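Local coordinates for DUF2235 domain-containing protein (Pseudomonas aeruginosa, PDB 4O5P), which acts as a type VI secretion phospholipase effector (Tle1), hydrolysing phospholipids probably through a catalytic domain of the alpha/beta-hydrolase class, at residues A241-L250 with I274-A284; H66-N77 with I111-V122. All coordinates share one frame; numbering follows the deposited sequence.

How the contacts relate
Contact 2 comes first along the chain: strand 62-71 and strand 111-116 meet side by side and parallel, with 39 residues between them that carry helices 78-81, 91-97 and 104-108, so the unit is a beta-alpha-beta crossover. Contact 1 follows in series, neither enclosing nor crossing it, and closes a loop with 23 residues between segments 241-250 and 274-284. Both contacts reach one sheet, in which strand 225-236 lies between 62-71 and 270-280. The helix of contact 1 ties the two together, since the ring of Phe-246 also packs on contact 2, with its CE2 3.5 Å from CD2 of Leu-69. The contact centres are about 12 Å apart.

Contact 1: A241-L250 with I274-A284; sequences AEARAFANWL and IEFLGLFDTVA
The guanidinium of Arg-244 meets Thr-282 at its edge, NH1 lying 2.8 Å from OG1 near the group's plane, while CD1 of Leu-279 comes to it obliquely. The Phe-246 ring has Ala-243 O at its edge, in plane, and takes Ile-274 CD1 obliquely at 4.5 Å from CE1. Both groups sit on the helix that follows the presumed nucleophile elbow of an alpha/beta-hydrolase fold. The axis of its 241-250 part approaches that of strand 276-280 to 9.1 Å, at 152° to it, the nearly antiparallel packing expected of a helix on a parallel sheet. Alanines line the helix side: CB of Ala-247 abuts CD1 of Ile-274 at 3.6 Å, and CB of Ala-243 reaches CD2 of Leu-279 at 3.9 Å, with Leu-277 CD1 beside it. CD of Arg-244 lies 3.6 Å from CD1 of Leu-279, and the bend at chi3 (69°) then turns NE and the guanidinium aside to Thr-282. That bond is weak (142° at the hydrogen); backbone O of Asp-347, Ser-348 and Met-306 accept from NH1, NH2 and NE, which satisfies the buried N-H groups. OD2 of Asp-281, just past the strand's end, hydrogen-bonds ND1 of His-379, consistent with a Ser-His-Asp triad involving Ser-237. Past it the chain returns to the helix's first turn, where CB of Ala-241 rests 3.5 Å from O of Val-283.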
# COMPACT_ATOMS: atom_id res chain seq x y z
N ALA A 241 3.96 2.28 -1.47
CA ALA A 241 3.81 3.27 -2.54
C ALA A 241 4.30 4.65 -2.08
O ALA A 241 5.02 5.35 -2.81
CB ALA A 241 2.36 3.35 -3.00
N GLU A 242 3.88 5.03 -0.87
CA GLU A 242 4.29 6.29 -0.27
C GLU A 242 5.79 6.35 -0.09
O GLU A 242 6.39 7.38 -0.31
CB GLU A 242 3.61 6.52 1.07
CG GLU A 242 2.12 6.89 0.99
CD GLU A 242 1.41 6.43 2.23
OE1 GLU A 242 2.04 6.47 3.31
OE2 GLU A 242 0.23 6.01 2.15
N ALA A 243 6.40 5.25 0.33
CA ALA A 243 7.86 5.24 0.51
C ALA A 243 8.57 5.47 -0.81
O ALA A 243 9.59 6.18 -0.88
CB ALA A 243 8.32 3.95 1.12
N ARG A 244 8.06 4.86 -1.86
CA ARG A 244 8.69 5.00 -3.17
C ARG A 244 8.57 6.41 -3.73
O ARG A 244 9.55 7.00 -4.22
CB ARG A 244 8.12 3.93 -4.12
CG ARG A 244 8.50 2.53 -3.63
CD ARG A 244 7.71 1.40 -4.29
NE ARG A 244 8.03 1.19 -5.71
CZ ARG A 244 7.72 0.09 -6.37
NH1 ARG A 244 7.11 -0.90 -5.73
NH2 ARG A 244 8.01 -0.04 -7.66
N ALA A 245 7.37 6.98 -3.61
CA ALA A 245 7.19 8.38 -3.99
C ALA A 245 8.07 9.29 -3.12
O ALA A 245 8.71 10.20 -3.63
CB ALA A 245 5.72 8.78 -3.89
N PHE A 246 8.11 9.02 -1.82
CA PHE A 246 9.00 9.73 -0.88
C PHE A 246 10.45 9.73 -1.37
O PHE A 246 11.09 10.77 -1.46
CB PHE A 246 8.88 9.09 0.50
CG PHE A 246 9.93 9.54 1.50
CD1 PHE A 246 11.14 8.85 1.61
CD2 PHE A 246 9.68 10.60 2.36
CE1 PHE A 246 12.09 9.24 2.53
CE2 PHE A 246 10.62 11.00 3.29
CZ PHE A 246 11.84 10.32 3.38
N ALA A 247 10.97 8.55 -1.70
CA ALA A 247 12.34 8.42 -2.19
C ALA A 247 12.57 9.29 -3.42
O ALA A 247 13.58 10.02 -3.49
CB ALA A 247 12.67 6.96 -2.48
N ASN A 248 11.65 9.23 -4.39
CA ASN A 248 11.77 10.11 -5.57
C ASN A 248 11.67 11.62 -5.30
O ASN A 248 12.48 12.41 -5.82
CB ASN A 248 10.78 9.70 -6.67
CG ASN A 248 11.26 8.49 -7.45
OD1 ASN A 248 12.40 8.46 -7.91
ND2 ASN A 248 10.41 7.47 -7.56
N TRP A 249 10.67 12.04 -4.54
CA TRP A 249 10.54 13.46 -4.17
C TRP A 249 11.76 13.96 -3.36
O TRP A 249 12.17 15.12 -3.46
CB TRP A 249 9.23 13.70 -3.39
CG TRP A 249 8.00 13.41 -4.20
CD1 TRP A 249 7.94 12.94 -5.49
CD2 TRP A 249 6.63 13.55 -3.77
NE1 TRP A 249 6.63 12.80 -5.89
CE2 TRP A 249 5.81 13.15 -4.85
CE3 TRP A 249 6.02 13.98 -2.59
CZ2 TRP A 249 4.41 13.18 -4.78
CZ3 TRP A 249 4.63 14.00 -2.51
CH2 TRP A 249 3.84 13.59 -3.60
N LEU A 250 12.35 13.07 -2.58
CA LEU A 250 13.50 13.44 -1.79
C LEU A 250 14.70 13.61 -2.72
O LEU A 250 15.47 14.57 -2.59
CB LEU A 250 13.77 12.40 -0.71
CG LEU A 250 15.00 12.64 0.17
CD1 LEU A 250 14.90 13.99 0.89
CD2 LEU A 250 15.14 11.50 1.16
N ILE A 274 19.48 7.26 1.16
CA ILE A 274 18.64 6.20 1.70
C ILE A 274 19.49 4.93 1.76
O ILE A 274 19.72 4.28 0.75
CB ILE A 274 17.36 5.98 0.85
CG1 ILE A 274 16.43 7.20 0.97
CG2 ILE A 274 16.64 4.70 1.30
CD1 ILE A 274 15.19 7.15 0.06
N GLU A 275 20.00 4.60 2.94
CA GLU A 275 20.82 3.41 3.16
C GLU A 275 20.01 2.13 2.92
O GLU A 275 20.58 1.10 2.52
CB GLU A 275 21.34 3.40 4.59
CG GLU A 275 22.31 4.52 4.94
CD GLU A 275 23.54 4.49 4.07
OE1 GLU A 275 24.31 3.51 4.16
OE2 GLU A 275 23.72 5.43 3.25
N PHE A 276 18.70 2.19 3.18
CA PHE A 276 17.85 1.00 3.03
C PHE A 276 16.37 1.35 2.79
O PHE A 276 15.78 2.13 3.54
CB PHE A 276 17.98 0.09 4.26
CG PHE A 276 17.23 -1.22 4.13
CD1 PHE A 276 17.83 -2.32 3.53
CD2 PHE A 276 15.93 -1.35 4.61
CE1 PHE A 276 17.14 -3.54 3.40
CE2 PHE A 276 15.23 -2.54 4.49
CZ PHE A 276 15.84 -3.64 3.89
N LEU A 277 15.79 0.78 1.75
CA LEU A 277 14.38 0.95 1.46
C LEU A 277 13.73 -0.44 1.49
O LEU A 277 14.02 -1.29 0.63
CB LEU A 277 14.21 1.61 0.09
CG LEU A 277 12.81 1.93 -0.45
CD1 LEU A 277 12.13 2.97 0.44
CD2 LEU A 277 12.96 2.43 -1.89
N GLY A 278 12.92 -0.71 2.51
CA GLY A 278 12.31 -2.03 2.66
C GLY A 278 10.82 -1.97 2.42
O GLY A 278 10.09 -1.29 3.14
N LEU A 279 10.35 -2.73 1.42
CA LEU A 279 8.97 -2.65 0.98
C LEU A 279 8.24 -3.99 1.01
O LEU A 279 8.77 -5.03 0.59
CB LEU A 279 8.91 -2.09 -0.44
CG LEU A 279 9.75 -0.87 -0.75
CD1 LEU A 279 9.78 -0.67 -2.26
CD2 LEU A 279 9.20 0.35 -0.02
N PHE A 280 7.01 -3.98 1.53
CA PHE A 280 6.17 -5.16 1.54
C PHE A 280 5.03 -4.90 0.55
O PHE A 280 4.22 -3.99 0.80
CB PHE A 280 5.55 -5.37 2.92
CG PHE A 280 6.54 -5.66 4.03
CD1 PHE A 280 6.87 -6.97 4.35
CD2 PHE A 280 7.08 -4.62 4.78
CE1 PHE A 280 7.75 -7.25 5.38
CE2 PHE A 280 7.97 -4.89 5.83
CZ PHE A 280 8.31 -6.21 6.13
N ASP A 281 5.00 -5.65 -0.55
CA ASP A 281 3.82 -5.72 -1.45
C ASP A 281 3.23 -4.37 -1.79
O ASP A 281 2.13 -4.05 -1.33
CB ASP A 281 2.74 -6.60 -0.82
CG ASP A 281 1.89 -7.31 -1.84
OD1 ASP A 281 2.46 -7.94 -2.76
OD2 ASP A 281 0.64 -7.26 -1.75
N THR A 282 3.95 -3.57 -2.59
CA THR A 282 3.53 -2.22 -2.96
C THR A 282 2.19 -2.18 -3.68
O THR A 282 2.01 -2.86 -4.68
CB THR A 282 4.54 -1.58 -3.92
OG1 THR A 282 5.83 -1.60 -3.33
CG2 THR A 282 4.13 -0.15 -4.26
N VAL A 283 1.26 -1.36 -3.17
CA VAL A 283 -0.02 -1.13 -3.84
C VAL A 283 -0.26 0.36 -3.95
O VAL A 283 -0.29 1.04 -2.94
CB VAL A 283 -1.20 -1.76 -3.08
CG1 VAL A 283 -2.54 -1.32 -3.71
CG2 VAL A 283 -1.06 -3.29 -3.05
N ALA A 284 -0.40 0.88 -5.16
CA ALA A 284 -0.40 2.33 -5.38
C ALA A 284 -1.76 2.81 -5.84
O ALA A 284 -1.91 3.97 -6.26
CB ALA A 284 0.67 2.71 -6.40

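Contact 2: H66-N77 with I111-V122; sequences HITLGFDGTNNN and IFKYYCPGVGTV
Beside the presumed catalytic serine, two loops that leave a pair of parallel strands are locked together, chiefly by Asp-72 with Tyr-115 and by Asn-75 and Asn-76 with Val-119 and Gly-118. Tyr-115 OH donates to the anti lone pair of Asp-72 OD2 at 2.6 Å, the carboxylate and ring planes standing 81° apart; the ring gets there because CG is anti to the backbone N (chi1 169°). OD1 of Asp-72 accepts from Gly-73 N and from Ser-90, so both oxygens are engaged and the carboxylate is fixed. Strands 66-71 and 111-116 run 10° from parallel and are stitched by six backbone bonds, the last from Asp-72 N to Cys-116 O at 2.9 Å. Their place in the sheet matches the third and fourth strands of an alpha/beta-hydrolase, in which the loop after the third strand commonly borders the oxyanion hole; that after 66-71 probably does so, with Thr-74 OG1 hydrogen-bonded to Ser-237 OG. On the face of Ile-67, Leu-69 and Phe-71, CG2 of Ile-67 meets the Tyr-114 ring at its edge, 4.0 Å from CD2, and Phe-71 CD1 touches CB of Cys-116 at 3.9 Å. In the loops, Gly-118 N bonds Asn-76 O at 2.7 Å and Asn-75 N bonds Val-119 O at 3.1 Å. Gly-118 O takes two donors from Thr-121, its N and its OG1, the latter at 2.6 Å in the carbonyl plane.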
# COMPACT_ATOMS: atom_id res chain seq x y z
N HIS A 66 20.91 9.45 11.96
CA HIS A 66 20.35 8.22 11.41
C HIS A 66 18.85 8.24 11.64
O HIS A 66 18.40 8.42 12.78
CB HIS A 66 20.98 6.98 12.07
CG HIS A 66 22.44 6.78 11.75
ND1 HIS A 66 22.87 6.05 10.66
CD2 HIS A 66 23.56 7.20 12.39
CE1 HIS A 66 24.19 6.02 10.64
NE2 HIS A 66 24.63 6.71 11.68
N ILE A 67 18.08 8.09 10.56
CA ILE A 67 16.64 8.28 10.64
C ILE A 67 15.88 7.10 10.05
O ILE A 67 16.04 6.78 8.88
CB ILE A 67 16.19 9.52 9.87
CG1 ILE A 67 16.90 10.78 10.38
CG2 ILE A 67 14.68 9.69 9.93
CD1 ILE A 67 16.83 11.96 9.41
N THR A 68 15.04 6.47 10.87
CA THR A 68 14.10 5.47 10.37
C THR A 68 12.71 6.08 10.19
O THR A 68 12.20 6.75 11.10
CB THR A 68 14.01 4.28 11.34
OG1 THR A 68 15.32 3.72 11.55
CG2 THR A 68 13.09 3.20 10.78
N LEU A 69 12.09 5.83 9.04
CA LEU A 69 10.73 6.27 8.71
C LEU A 69 9.89 5.06 8.24
O LEU A 69 10.27 4.38 7.31
CB LEU A 69 10.79 7.31 7.60
CG LEU A 69 9.52 8.00 7.11
CD1 LEU A 69 8.75 8.54 8.28
CD2 LEU A 69 9.84 9.14 6.14
N GLY A 70 8.77 4.80 8.90
CA GLY A 70 7.91 3.69 8.53
C GLY A 70 6.54 4.18 8.11
O GLY A 70 5.86 4.86 8.88
N PHE A 71 6.15 3.87 6.87
CA PHE A 71 4.82 4.18 6.35
C PHE A 71 3.99 2.89 6.35
O PHE A 71 4.25 1.95 5.56
CB PHE A 71 4.91 4.68 4.91
CG PHE A 71 5.71 5.94 4.73
CD1 PHE A 71 5.11 7.18 4.88
CD2 PHE A 71 7.04 5.89 4.33
CE1 PHE A 71 5.82 8.35 4.69
CE2 PHE A 71 7.76 7.06 4.12
CZ PHE A 71 7.14 8.29 4.30
N ASP A 72 2.99 2.86 7.23
CA ASP A 72 2.18 1.66 7.43
C ASP A 72 1.20 1.46 6.28
O ASP A 72 1.01 2.36 5.44
CB ASP A 72 1.42 1.71 8.76
CG ASP A 72 1.28 0.34 9.39
OD1 ASP A 72 1.40 -0.68 8.66
OD2 ASP A 72 1.07 0.27 10.63
N GLY A 73 0.57 0.29 6.25
CA GLY A 73 -0.23 -0.08 5.11
C GLY A 73 -1.66 0.39 5.16
O GLY A 73 -2.08 1.07 6.10
N THR A 74 -2.41 0.01 4.13
CA THR A 74 -3.82 0.32 4.00
C THR A 74 -4.58 -0.16 5.22
O THR A 74 -4.54 -1.35 5.55
CB THR A 74 -4.37 -0.40 2.76
OG1 THR A 74 -3.53 -0.10 1.64
CG2 THR A 74 -5.80 0.04 2.48
N ASN A 75 -5.28 0.76 5.88
CA ASN A 75 -6.10 0.47 7.06
C ASN A 75 -5.30 -0.06 8.25
O ASN A 75 -5.87 -0.63 9.19
CB ASN A 75 -7.24 -0.50 6.73
CG ASN A 75 -8.40 -0.39 7.71
OD1 ASN A 75 -8.85 0.72 8.03
ND2 ASN A 75 -8.89 -1.53 8.19
N ASN A 76 -3.98 0.13 8.22
CA ASN A 76 -3.15 -0.20 9.38
C ASN A 76 -2.83 1.02 10.23
O ASN A 76 -2.25 2.00 9.73
CB ASN A 76 -1.83 -0.83 8.92
CG ASN A 76 -2.03 -2.05 8.09
OD1 ASN A 76 -1.93 -2.00 6.87
ND2 ASN A 76 -2.32 -3.18 8.73
N ASN A 77 -3.15 0.95 11.51
CA ASN A 77 -2.86 2.04 12.43
C ASN A 77 -2.32 1.44 13.73
O ASN A 77 -3.04 0.72 14.41
CB ASN A 77 -4.14 2.83 12.71
CG ASN A 77 -3.92 3.98 13.67
OD1 ASN A 77 -3.75 3.77 14.87
ND2 ASN A 77 -3.96 5.21 13.15
N ILE A 111 20.06 9.44 16.60
CA ILE A 111 19.17 8.44 16.06
C ILE A 111 17.72 8.82 16.34
O ILE A 111 17.36 9.09 17.50
CB ILE A 111 19.48 7.04 16.63
CG1 ILE A 111 20.92 6.66 16.32
CG2 ILE A 111 18.53 6.00 16.04
CD1 ILE A 111 21.32 5.31 16.89
N PHE A 112 16.90 8.85 15.28
CA PHE A 112 15.49 9.25 15.35
C PHE A 112 14.63 8.18 14.67
O PHE A 112 15.10 7.51 13.75
CB PHE A 112 15.29 10.56 14.58
CG PHE A 112 16.00 11.73 15.17
CD1 PHE A 112 17.34 11.96 14.87
CD2 PHE A 112 15.33 12.61 16.00
CE1 PHE A 112 18.01 13.06 15.43
CE2 PHE A 112 15.99 13.70 16.55
CZ PHE A 112 17.32 13.92 16.28
N LYS A 113 13.39 8.03 15.12
CA LYS A 113 12.44 7.17 14.40
C LYS A 113 11.06 7.81 14.32
O LYS A 113 10.64 8.54 15.24
CB LYS A 113 12.39 5.75 14.98
CG LYS A 113 11.55 5.57 16.24
CD LYS A 113 11.76 4.17 16.80
CE LYS A 113 10.81 3.85 17.95
NZ LYS A 113 11.06 2.49 18.52
N TYR A 114 10.37 7.55 13.21
CA TYR A 114 9.08 8.16 12.95
C TYR A 114 8.13 7.12 12.38
O TYR A 114 8.54 6.28 11.56
CB TYR A 114 9.23 9.31 11.95
CG TYR A 114 10.13 10.44 12.44
CD1 TYR A 114 9.62 11.44 13.26
CD2 TYR A 114 11.46 10.50 12.07
CE1 TYR A 114 10.43 12.48 13.71
CE2 TYR A 114 12.28 11.53 12.51
CZ TYR A 114 11.76 12.52 13.33
OH TYR A 114 12.56 13.54 13.76
N TYR A 115 6.87 7.17 12.80
CA TYR A 115 5.86 6.24 12.32
C TYR A 115 4.74 7.00 11.65
O TYR A 115 4.23 7.97 12.20
CB TYR A 115 5.28 5.41 13.47
CG TYR A 115 4.05 4.62 13.06
CD1 TYR A 115 4.16 3.41 12.37
CD2 TYR A 115 2.77 5.10 13.34
CE1 TYR A 115 3.04 2.70 11.97
CE2 TYR A 115 1.64 4.40 12.95
CZ TYR A 115 1.78 3.21 12.26
OH TYR A 115 0.66 2.50 11.89
N CYS A 116 4.33 6.55 10.48
CA CYS A 116 3.20 7.15 9.80
C CYS A 116 2.05 6.12 9.65
O CYS A 116 2.23 5.09 8.99
CB CYS A 116 3.65 7.68 8.44
SG CYS A 116 2.35 8.46 7.48
N PRO A 117 0.88 6.40 10.25
CA PRO A 117 -0.29 5.52 10.10
C PRO A 117 -0.73 5.34 8.66
O PRO A 117 -0.50 6.20 7.81
CB PRO A 117 -1.40 6.24 10.88
CG PRO A 117 -0.88 7.63 11.15
CD PRO A 117 0.60 7.55 11.14
N GLY A 118 -1.39 4.22 8.40
CA GLY A 118 -1.87 3.94 7.06
C GLY A 118 -3.04 4.80 6.60
O GLY A 118 -3.81 5.34 7.42
N VAL A 119 -3.19 4.92 5.29
CA VAL A 119 -4.31 5.64 4.71
C VAL A 119 -5.60 4.96 5.14
O VAL A 119 -5.63 3.74 5.33
CB VAL A 119 -4.26 5.66 3.18
CG1 VAL A 119 -3.16 6.59 2.70
CG2 VAL A 119 -4.06 4.24 2.63
N GLY A 120 -6.65 5.75 5.33
CA GLY A 120 -7.93 5.22 5.76
C GLY A 120 -8.06 5.18 7.27
O GLY A 120 -9.11 4.81 7.81
N THR A 121 -6.97 5.54 7.94
CA THR A 121 -6.98 5.65 9.39
C THR A 121 -6.66 7.07 9.81
O THR A 121 -6.04 7.83 9.05
CB THR A 121 -5.99 4.67 10.05
OG1 THR A 121 -4.66 5.14 9.88
CG2 THR A 121 -6.13 3.28 9.45
N VAL A 122 -7.11 7.44 11.00
CA VAL A 122 -6.94 8.79 11.51
C VAL A 122 -5.45 9.18 11.68
O VAL A 122 -4.63 8.38 12.17
CB VAL A 122 -7.73 8.96 12.82
CG1 VAL A 122 -7.29 10.18 13.56
CG2 VAL A 122 -9.24 9.01 12.52
O HOH W 1 16.26 4.83 13.89
O HOH W 2 -0.91 3.80 3.79
O HOH W 3 -3.29 8.06 14.50